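Local coordinates for lipolytic enzyme, g-d-s-l (Clostridium thermocellum, PDB 2W1W), which carries a family 6 carbohydrate-binding module, an all-beta domain in which two antiparallel sheets pack together and a calcium ion is bound, at residues P4-A9 and V123-V128; E43-A48 and N107-A112. All blocks are in the same frame, centred on the assembly; numbering follows the deposited sequence.

How the interactions relate
Both interactions pair antiparallel strands, but in different sheets of one beta sandwich. Interaction 1 joins an outermost strand to its neighbour in the four-stranded sheet. Interaction 2 joins two strands inside the five-stranded sheet. Each has a largely apolar face turned inward, where the two meet: Trp44 packs on Leu126, and Val46 on Leu126 and Val128, and the indole Trp44 NE1 probably donates a hydrogen bond to Gln8 O at 2.9 Å. The outward faces differ. Interaction 1 carries a ring contact with Tyr125 and ends at the calcium ion. Interaction 2 carries a salt bridge and exposed asparagines. Along the chain, interaction 2 is nested within the loop that interaction 1 closes.

Interaction 1: P4-A9 and V123-V128; sequences PVIYQA and VDYLKV. With CA (calcium ion), chain C.
In one of two modelled conformers, Ile6 lays its CG2 methyl over one face of the Tyr125 ring. This less certain CH-pi contact sits toward the near end of the ring, with Ile6 CG2 3.5 Å from Tyr125 CG. CG of Tyr125 stands between its backbone N and carbonyl carbon (chi1 58°), and the ring tips toward Lys127. In this conformer the Lys127 chain runs beside Ile6, pointing the same way, and bends at chi3 (-84°). Lys127 NZ donates to Tyr125 OH at 3.2 Å. Glu96 is a further, weak partner of both groups. Pro4 CB rests on Lys127 CG at 3.6 Å.

The two strands are antiparallel neighbours in one sheet of this module's beta sandwich. They are the chain's first and last strands. Two hydrogen-bonded pairs, Val5 with Val128 and Tyr7 with Leu126, join the backbones; Tyr7 N reaches Leu126 O at 2.7 Å.

On the other face, Tyr7 crosses Val128 at a slant, with Tyr7 CE2 3.9 Å from Val128 CG2. Leu126 O lies at the edge of the Tyr7 ring, near its plane.

At the far end Asp124 binds the calcium ion twice, through OD1 at 2.3 Å and backbone O at 2.5 Å. Thr27 O and Cys30 O bind it, while Arg59 holds Asp124 OD2 in a salt bridge. A calcium-bound water donates to Gln8 OE1 and accepts from Ala9 N.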
ATOM      1  N   PRO A   4      -0.261  11.728  11.133  1.00 14.80           N
ATOM      2  CA  PRO A   4       0.155  10.813  10.094  1.00 14.85           C
ATOM      3  C   PRO A   4       1.500  11.159   9.497  1.00 14.58           C
ATOM      4  O   PRO A   4       1.873  12.345   9.347  1.00 15.88           O
ATOM      5  CB  PRO A   4      -0.933  10.996   9.034  1.00 15.77           C
ATOM      6  CG  PRO A   4      -1.415  12.382   9.242  1.00 16.76           C
ATOM      7  CD  PRO A   4      -1.367  12.598  10.707  1.00 15.90           C
ATOM      8  N   VAL A   5       2.223  10.095   9.161  1.00 14.02           N
ATOM      9  CA  VAL A   5       3.413  10.181   8.320  1.00 13.93           C
ATOM     10  C   VAL A   5       3.046   9.489   7.013  1.00 12.93           C
ATOM     11  O   VAL A   5       2.671   8.325   7.004  1.00 12.36           O
ATOM     12  CB  VAL A   5       4.633   9.520   8.960  1.00 13.44           C
ATOM     13  CG1 VAL A   5       5.835   9.587   8.044  1.00 15.95           C
ATOM     14  CG2 VAL A   5       4.961  10.198  10.339  1.00 17.55           C
ATOM     15  N   ILE A   6       3.189  10.229   5.936  1.00 12.81           N
ATOM     16  CA  ILE A   6       2.844   9.698   4.608  0.50 12.26           C
ATOM     17  C   ILE A   6       4.100   9.244   3.859  1.00 12.48           C
ATOM     18  O   ILE A   6       5.088   9.978   3.685  1.00 14.76           O
ATOM     19  CB  ILE A   6       1.968  10.651   3.754  0.50 12.19           C
ATOM     20  CG1 ILE A   6       0.667  10.980   4.491  0.50 12.68           C
ATOM     21  CG2 ILE A   6       1.572   9.983   2.436  0.50 13.34           C
ATOM     22  CD1 ILE A   6      -0.144  12.130   3.907  0.50 15.79           C
ATOM     23  N   TYR A   7       4.028   7.994   3.455  1.00 11.01           N
ATOM     24  CA  TYR A   7       5.051   7.318   2.659  1.00 10.43           C
ATOM     25  C   TYR A   7       4.541   7.324   1.232  1.00 10.43           C
ATOM     26  O   TYR A   7       3.619   6.605   0.867  1.00 10.93           O
ATOM     27  CB  TYR A   7       5.311   5.914   3.224  1.00 10.86           C
ATOM     28  CG  TYR A   7       5.979   6.011   4.564  1.00 10.91           C
ATOM     29  CD1 TYR A   7       7.359   6.111   4.664  1.00 11.81           C
ATOM     30  CD2 TYR A   7       5.233   6.104   5.729  1.00 12.48           C
ATOM     31  CE1 TYR A   7       7.982   6.253   5.875  1.00 12.32           C
ATOM     32  CE2 TYR A   7       5.840   6.263   6.942  1.00 14.60           C
ATOM     33  CZ  TYR A   7       7.203   6.332   7.025  1.00 13.35           C
ATOM     34  OH  TYR A   7       7.810   6.493   8.265  1.00 16.17           O
ATOM     35  N   GLN A   8       5.133   8.195   0.433  1.00 11.63           N
ATOM     36  CA  GLN A   8       4.626   8.497  -0.916  1.00 11.93           C
ATOM     37  C   GLN A   8       5.022   7.419  -1.920  1.00 12.10           C
ATOM     38  O   GLN A   8       6.081   6.850  -1.839  1.00 11.40           O
ATOM     39  CB  GLN A   8       5.161   9.864  -1.398  1.00 13.53           C
ATOM     40  CG  GLN A   8       5.037  11.030  -0.396  1.00 18.02           C
ATOM     41  CD  GLN A   8       3.658  11.547  -0.281  1.00 23.07           C
ATOM     42  OE1 GLN A   8       2.795  11.259  -1.122  1.00 24.96           O
ATOM     43  NE2 GLN A   8       3.415  12.341   0.787  1.00 27.49           N
ATOM     44  N   ALA A   9       4.168   7.215  -2.908  1.00 11.99           N
ATOM     45  CA  ALA A   9       4.449   6.291  -4.013  1.00 13.16           C
ATOM     46  C   ALA A   9       5.786   6.558  -4.648  1.00 12.76           C
ATOM     47  O   ALA A   9       6.531   5.648  -4.961  1.00 13.39           O
ATOM     48  CB  ALA A   9       3.336   6.335  -5.093  1.00 14.93           C
ATOM     49  N   VAL A 123      -1.963   2.234  -5.994  1.00 10.07           N
ATOM     50  CA  VAL A 123      -1.725   2.710  -4.601  1.00 10.49           C
ATOM     51  C   VAL A 123      -1.066   4.075  -4.622  1.00 10.94           C
ATOM     52  O   VAL A 123      -0.013   4.291  -5.226  1.00 11.37           O
ATOM     53  CB  VAL A 123      -0.852   1.707  -3.793  1.00 10.03           C
ATOM     54  CG1 VAL A 123      -0.502   2.257  -2.392  1.00 10.98           C
ATOM     55  CG2 VAL A 123      -1.526   0.377  -3.649  1.00 11.40           C
ATOM     56  N   ASP A 124      -1.739   4.995  -3.956  1.00 11.62           N
ATOM     57  CA  ASP A 124      -1.336   6.399  -3.861  1.00 12.44           C
ATOM     58  C   ASP A 124      -0.189   6.597  -2.867  1.00 11.72           C
ATOM     59  O   ASP A 124       0.801   7.280  -3.155  1.00 12.57           O
ATOM     60  CB  ASP A 124      -2.542   7.259  -3.464  1.00 12.37           C
ATOM     61  CG  ASP A 124      -2.324   8.737  -3.641  1.00 14.43           C
ATOM     62  OD1 ASP A 124      -1.424   9.155  -4.420  1.00 14.48           O
ATOM     63  OD2 ASP A 124      -3.061   9.484  -2.944  1.00 16.49           O
ATOM     64  N   TYR A 125      -0.387   6.028  -1.683  1.00 11.00           N
ATOM     65  CA  TYR A 125       0.564   6.141  -0.577  1.00 10.72           C
ATOM     66  C   TYR A 125       0.182   5.170   0.515  1.00 10.47           C
ATOM     67  O   TYR A 125      -0.889   4.592   0.494  1.00 10.64           O
ATOM     68  CB  TYR A 125       0.587   7.558   0.016  1.00 11.47           C
ATOM     69  CG  TYR A 125      -0.719   8.111   0.560  1.00 11.22           C
ATOM     70  CD1 TYR A 125      -1.345   7.548   1.661  1.00 11.70           C
ATOM     71  CD2 TYR A 125      -1.278   9.256   0.026  1.00 12.26           C
ATOM     72  CE1 TYR A 125      -2.482   8.111   2.218  1.00 11.42           C
ATOM     73  CE2 TYR A 125      -2.427   9.820   0.568  1.00 14.61           C
ATOM     74  CZ  TYR A 125      -3.040   9.221   1.654  1.00 12.35           C
ATOM     75  OH  TYR A 125      -4.194   9.744   2.205  1.00 16.83           O
ATOM     76  N   LEU A 126       1.116   5.040   1.442  1.00  9.72           N
ATOM     77  CA  LEU A 126       0.916   4.428   2.753  1.00 10.36           C
ATOM     78  C   LEU A 126       1.045   5.524   3.825  1.00 11.04           C
ATOM     79  O   LEU A 126       2.009   6.259   3.869  1.00 12.13           O
ATOM     80  CB  LEU A 126       1.955   3.355   3.014  1.00 10.99           C
ATOM     81  CG  LEU A 126       2.110   2.827   4.445  1.00 10.75           C
ATOM     82  CD1 LEU A 126       0.844   2.099   4.919  1.00 14.15           C
ATOM     83  CD2 LEU A 126       3.375   1.928   4.584  1.00 13.49           C
ATOM     84  N   LYS A 127       0.020   5.625   4.652  1.00 11.29           N
ATOM     85  CA  LYS A 127      -0.038   6.566   5.770  1.00 12.67           C
ATOM     86  C   LYS A 127       0.051   5.768   7.074  1.00 12.46           C
ATOM     87  O   LYS A 127      -0.675   4.810   7.277  1.00 12.52           O
ATOM     88  CB  LYS A 127      -1.392   7.315   5.671  1.00 14.12           C
ATOM     89  CG  LYS A 127      -1.655   8.320   6.713  1.00 18.90           C
ATOM     90  CD  LYS A 127      -3.056   8.875   6.517  1.00 20.68           C
ATOM     91  CE  LYS A 127      -3.150   9.947   5.551  1.00 22.54           C
ATOM     92  NZ  LYS A 127      -4.661  10.244   5.282  1.00 22.87           N
ATOM     93  N   VAL A 128       0.963   6.186   7.951  1.00 13.10           N
ATOM     94  CA  VAL A 128       1.225   5.504   9.245  1.00 13.64           C
ATOM     95  C   VAL A 128       1.070   6.515  10.369  1.00 15.41           C
ATOM     96  O   VAL A 128       1.626   7.603  10.331  1.00 17.59           O
ATOM     97  CB  VAL A 128       2.645   4.917   9.287  1.00 13.05           C
ATOM     98  CG1 VAL A 128       2.903   4.185  10.592  1.00 14.97           C
ATOM     99  CG2 VAL A 128       2.874   4.015   8.032  1.00 13.83           C
TER
HETATM  100 CA    CA C1132       0.839   9.398  -4.489  1.00 24.56          CA
HETATM  101  O   HOH W   1       2.408   9.842  -3.083  1.00 21.22           O

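Interaction 2: E43-A48 and N107-A112; sequences EWNVNA and NNVIRA
Val46 and Ile110 meet on the inner face of a beta sandwich, the fold of family 6 carbohydrate-binding modules. Their strands are antiparallel neighbours in the five-stranded sheet. Val46 CG2 lies 3.8 Å from Ile110 CD1, and the two side chains are set aslant. Leu126 and Val128 of the facing sheet cover Val46, and Leu103 touches Ile110. Trp44, on this buried face too, exchanges two backbone hydrogen bonds with Ile110.

Asn108 brings a polar group into this packed side. Val46 O accepts from Asn108 N at 2.8 Å and from Asn108 ND2 at 3.3 Å. The two donors come from opposite faces of the carbonyl plane. Asn108 ND2 also bonds to Asn104 O, so this buried amide nitrogen has two acceptors. Asn108 ND2 touches Ala48 CB at 3.5 Å.

The outer face is more polar and more open to solvent. Asn45 and Asn107 are exposed there, with Val109 between the asparagines and Glu43. With CG between its backbone N and carbonyl carbon (chi1 79°), the extended Glu43 turns its carboxylate to Arg111; Val109 CG1 sits over the carboxylate face. The carboxylate and guanidinium planes are 39° apart. A water donates to Glu43 OE2 and accepts weakly from Arg111 NH2. In a side-on salt bridge, Arg111 NE at 2.8 Å and Arg111 NH2 at 3.0 Å both donate to Glu43 OE1 from one face of the carboxylate.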
ATOM      1  N   GLU A  43       7.086  -1.407  -1.393  1.00 11.31           N
ATOM      2  CA  GLU A  43       7.589  -1.423  -0.029  1.00 12.07           C
ATOM      3  C   GLU A  43       8.257  -0.123   0.361  1.00 11.72           C
ATOM      4  O   GLU A  43       8.775   0.613  -0.483  1.00 12.66           O
ATOM      5  CB  GLU A  43       8.484  -2.620   0.202  1.00 14.60           C
ATOM      6  CG  GLU A  43       9.813  -2.514  -0.285  1.00 17.96           C
ATOM      7  CD  GLU A  43      10.698  -3.694   0.136  1.00 21.45           C
ATOM      8  OE1 GLU A  43      10.208  -4.789   0.500  1.00 18.92           O
ATOM      9  OE2 GLU A  43      11.936  -3.509   0.074  1.00 25.20           O
ATOM     10  N   TRP A  44       8.152   0.180   1.648  1.00 10.81           N
ATOM     11  CA  TRP A  44       8.808   1.338   2.210  1.00 10.51           C
ATOM     12  C   TRP A  44       9.550   0.952   3.470  1.00 10.54           C
ATOM     13  O   TRP A  44       9.243  -0.009   4.145  1.00 10.48           O
ATOM     14  CB  TRP A  44       7.793   2.426   2.612  1.00 10.96           C
ATOM     15  CG  TRP A  44       7.047   3.115   1.499  1.00 10.69           C
ATOM     16  CD1 TRP A  44       7.406   4.284   0.875  1.00 10.19           C
ATOM     17  CD2 TRP A  44       5.779   2.734   0.931  1.00 11.38           C
ATOM     18  NE1 TRP A  44       6.462   4.622  -0.046  1.00 11.65           N
ATOM     19  CE2 TRP A  44       5.446   3.710  -0.021  1.00 12.71           C
ATOM     20  CE3 TRP A  44       4.911   1.656   1.108  1.00 12.35           C
ATOM     21  CZ2 TRP A  44       4.254   3.668  -0.753  1.00 12.79           C
ATOM     22  CZ3 TRP A  44       3.751   1.622   0.380  1.00 12.98           C
ATOM     23  CH2 TRP A  44       3.437   2.597  -0.536  1.00 12.60           C
ATOM     24  N   ASN A  45      10.498   1.809   3.789  1.00 11.51           N
ATOM     25  CA  ASN A  45      11.252   1.777   5.047  1.00 12.23           C
ATOM     26  C   ASN A  45      10.574   2.777   5.974  1.00 11.66           C
ATOM     27  O   ASN A  45      10.663   3.983   5.779  1.00 14.01           O
ATOM     28  CB  ASN A  45      12.712   2.168   4.790  1.00 12.60           C
ATOM     29  CG  ASN A  45      13.482   1.112   4.029  1.00 14.74           C
ATOM     30  OD1 ASN A  45      13.975   1.368   2.885  1.00 19.85           O
ATOM     31  ND2 ASN A  45      13.572  -0.058   4.596  1.00 12.48           N
ATOM     32  N   VAL A  46       9.899   2.249   6.975  1.00 12.35           N
ATOM     33  CA  VAL A  46       9.029   3.014   7.862  1.00 12.07           C
ATOM     34  C   VAL A  46       9.605   3.076   9.270  1.00 13.08           C
ATOM     35  O   VAL A  46       9.841   2.070   9.889  1.00 12.79           O
ATOM     36  CB  VAL A  46       7.608   2.382   7.896  1.00 12.46           C
ATOM     37  CG1 VAL A  46       6.701   3.039   8.926  1.00 13.72           C
ATOM     38  CG2 VAL A  46       6.966   2.466   6.476  1.00 12.34           C
ATOM     39  N   ASN A  47       9.866   4.280   9.743  1.00 15.01           N
ATOM     40  CA  ASN A  47      10.409   4.464  11.098  1.00 17.61           C
ATOM     41  C   ASN A  47       9.317   4.345  12.136  1.00 18.34           C
ATOM     42  O   ASN A  47       8.181   4.820  11.978  1.00 19.59           O
ATOM     43  CB  ASN A  47      11.124   5.785  11.240  1.00 19.64           C
ATOM     44  CG  ASN A  47      11.854   5.909  12.577  1.00 21.40           C
ATOM     45  OD1 ASN A  47      11.430   6.652  13.422  1.00 30.85           O
ATOM     46  ND2 ASN A  47      12.937   5.161  12.750  1.00 26.39           N
ATOM     47  N   ALA A  48       9.652   3.638  13.205  1.00 18.66           N
ATOM     48  CA  ALA A  48       8.815   3.620  14.401  1.00 19.32           C
ATOM     49  C   ALA A  48       9.619   4.153  15.591  1.00 20.50           C
ATOM     50  O   ALA A  48      10.700   3.636  15.886  1.00 19.44           O
ATOM     51  CB  ALA A  48       8.336   2.233  14.696  1.00 20.10           C
ATOM     52  N   ASN A 107      13.752   0.904  12.118  1.00 13.73           N
ATOM     53  CA  ASN A 107      13.229   0.783  10.751  1.00 13.59           C
ATOM     54  C   ASN A 107      12.371  -0.450  10.619  1.00 13.78           C
ATOM     55  O   ASN A 107      12.629  -1.495  11.191  1.00 15.81           O
ATOM     56  CB  ASN A 107      14.354   0.712   9.733  1.00 13.92           C
ATOM     57  CG  ASN A 107      13.841   0.758   8.322  1.00 14.34           C
ATOM     58  OD1 ASN A 107      13.139   1.703   7.961  1.00 15.64           O
ATOM     59  ND2 ASN A 107      14.149  -0.267   7.523  1.00 15.52           N
ATOM     60  N   ASN A 108      11.341  -0.327   9.817  1.00 12.42           N
ATOM     61  CA  ASN A 108      10.432  -1.429   9.523  1.00 12.26           C
ATOM     62  C   ASN A 108      10.175  -1.487   8.055  1.00 11.75           C
ATOM     63  O   ASN A 108       9.789  -0.481   7.436  1.00 12.71           O
ATOM     64  CB  ASN A 108       9.095  -1.218  10.256  1.00 12.57           C
ATOM     65  CG  ASN A 108       9.260  -1.243  11.769  1.00 12.32           C
ATOM     66  OD1 ASN A 108       9.063  -2.269  12.391  1.00 15.56           O
ATOM     67  ND2 ASN A 108       9.601  -0.099  12.348  1.00 15.32           N
ATOM     68  N   VAL A 109      10.375  -2.660   7.481  1.00 11.39           N
ATOM     69  CA  VAL A 109      10.161  -2.826   6.039  1.00 12.12           C
ATOM     70  C   VAL A 109       8.762  -3.336   5.854  1.00 11.71           C
ATOM     71  O   VAL A 109       8.407  -4.439   6.304  1.00 12.85           O
ATOM     72  CB  VAL A 109      11.173  -3.809   5.420  1.00 12.65           C
ATOM     73  CG1 VAL A 109      10.914  -3.957   3.925  1.00 15.20           C
ATOM     74  CG2 VAL A 109      12.673  -3.392   5.701  1.00 14.85           C
ATOM     75  N   ILE A 110       7.949  -2.493   5.241  1.00 10.60           N
ATOM     76  CA  ILE A 110       6.528  -2.764   5.031  1.00 10.17           C
ATOM     77  C   ILE A 110       6.254  -2.921   3.570  1.00 10.23           C
ATOM     78  O   ILE A 110       6.504  -2.021   2.800  1.00 10.70           O
ATOM     79  CB  ILE A 110       5.644  -1.676   5.645  1.00  9.68           C
ATOM     80  CG1 ILE A 110       5.983  -1.542   7.147  1.00 12.38           C
ATOM     81  CG2 ILE A 110       4.151  -2.067   5.483  1.00 12.25           C
ATOM     82  CD1 ILE A 110       5.118  -0.559   7.913  1.00 14.45           C
ATOM     83  N   ARG A 111       5.767  -4.109   3.209  1.00  9.94           N
ATOM     84  CA  ARG A 111       5.581  -4.510   1.804  1.00 10.55           C
ATOM     85  C   ARG A 111       4.145  -4.942   1.598  1.00  9.84           C
ATOM     86  O   ARG A 111       3.556  -5.587   2.450  1.00 10.38           O
ATOM     87  CB  ARG A 111       6.520  -5.660   1.431  1.00 11.77           C
ATOM     88  CG  ARG A 111       6.411  -6.091  -0.028  1.00 11.10           C
ATOM     89  CD  ARG A 111       7.242  -7.344  -0.348  1.00 12.39           C
ATOM     90  NE  ARG A 111       8.668  -7.059  -0.263  1.00 14.70           N
ATOM     91  CZ  ARG A 111       9.627  -7.900  -0.613  1.00 16.44           C
ATOM     92  NH1 ARG A 111       9.331  -9.118  -1.042  1.00 19.10           N
ATOM     93  NH2 ARG A 111      10.893  -7.520  -0.519  1.00 18.55           N
ATOM     94  N   ALA A 112       3.594  -4.543   0.456  1.00  9.61           N
ATOM     95  CA  ALA A 112       2.264  -5.014  -0.033  1.00  9.45           C
ATOM     96  C   ALA A 112       2.442  -5.701  -1.362  1.00  9.78           C
ATOM     97  O   ALA A 112       2.848  -5.057  -2.340  1.00 10.09           O
ATOM     98  CB  ALA A 112       1.292  -3.821  -0.188  1.00 10.04           C
TER
HETATM   99  O   HOH W   2      13.460  -5.472  -0.017  1.00 31.24           O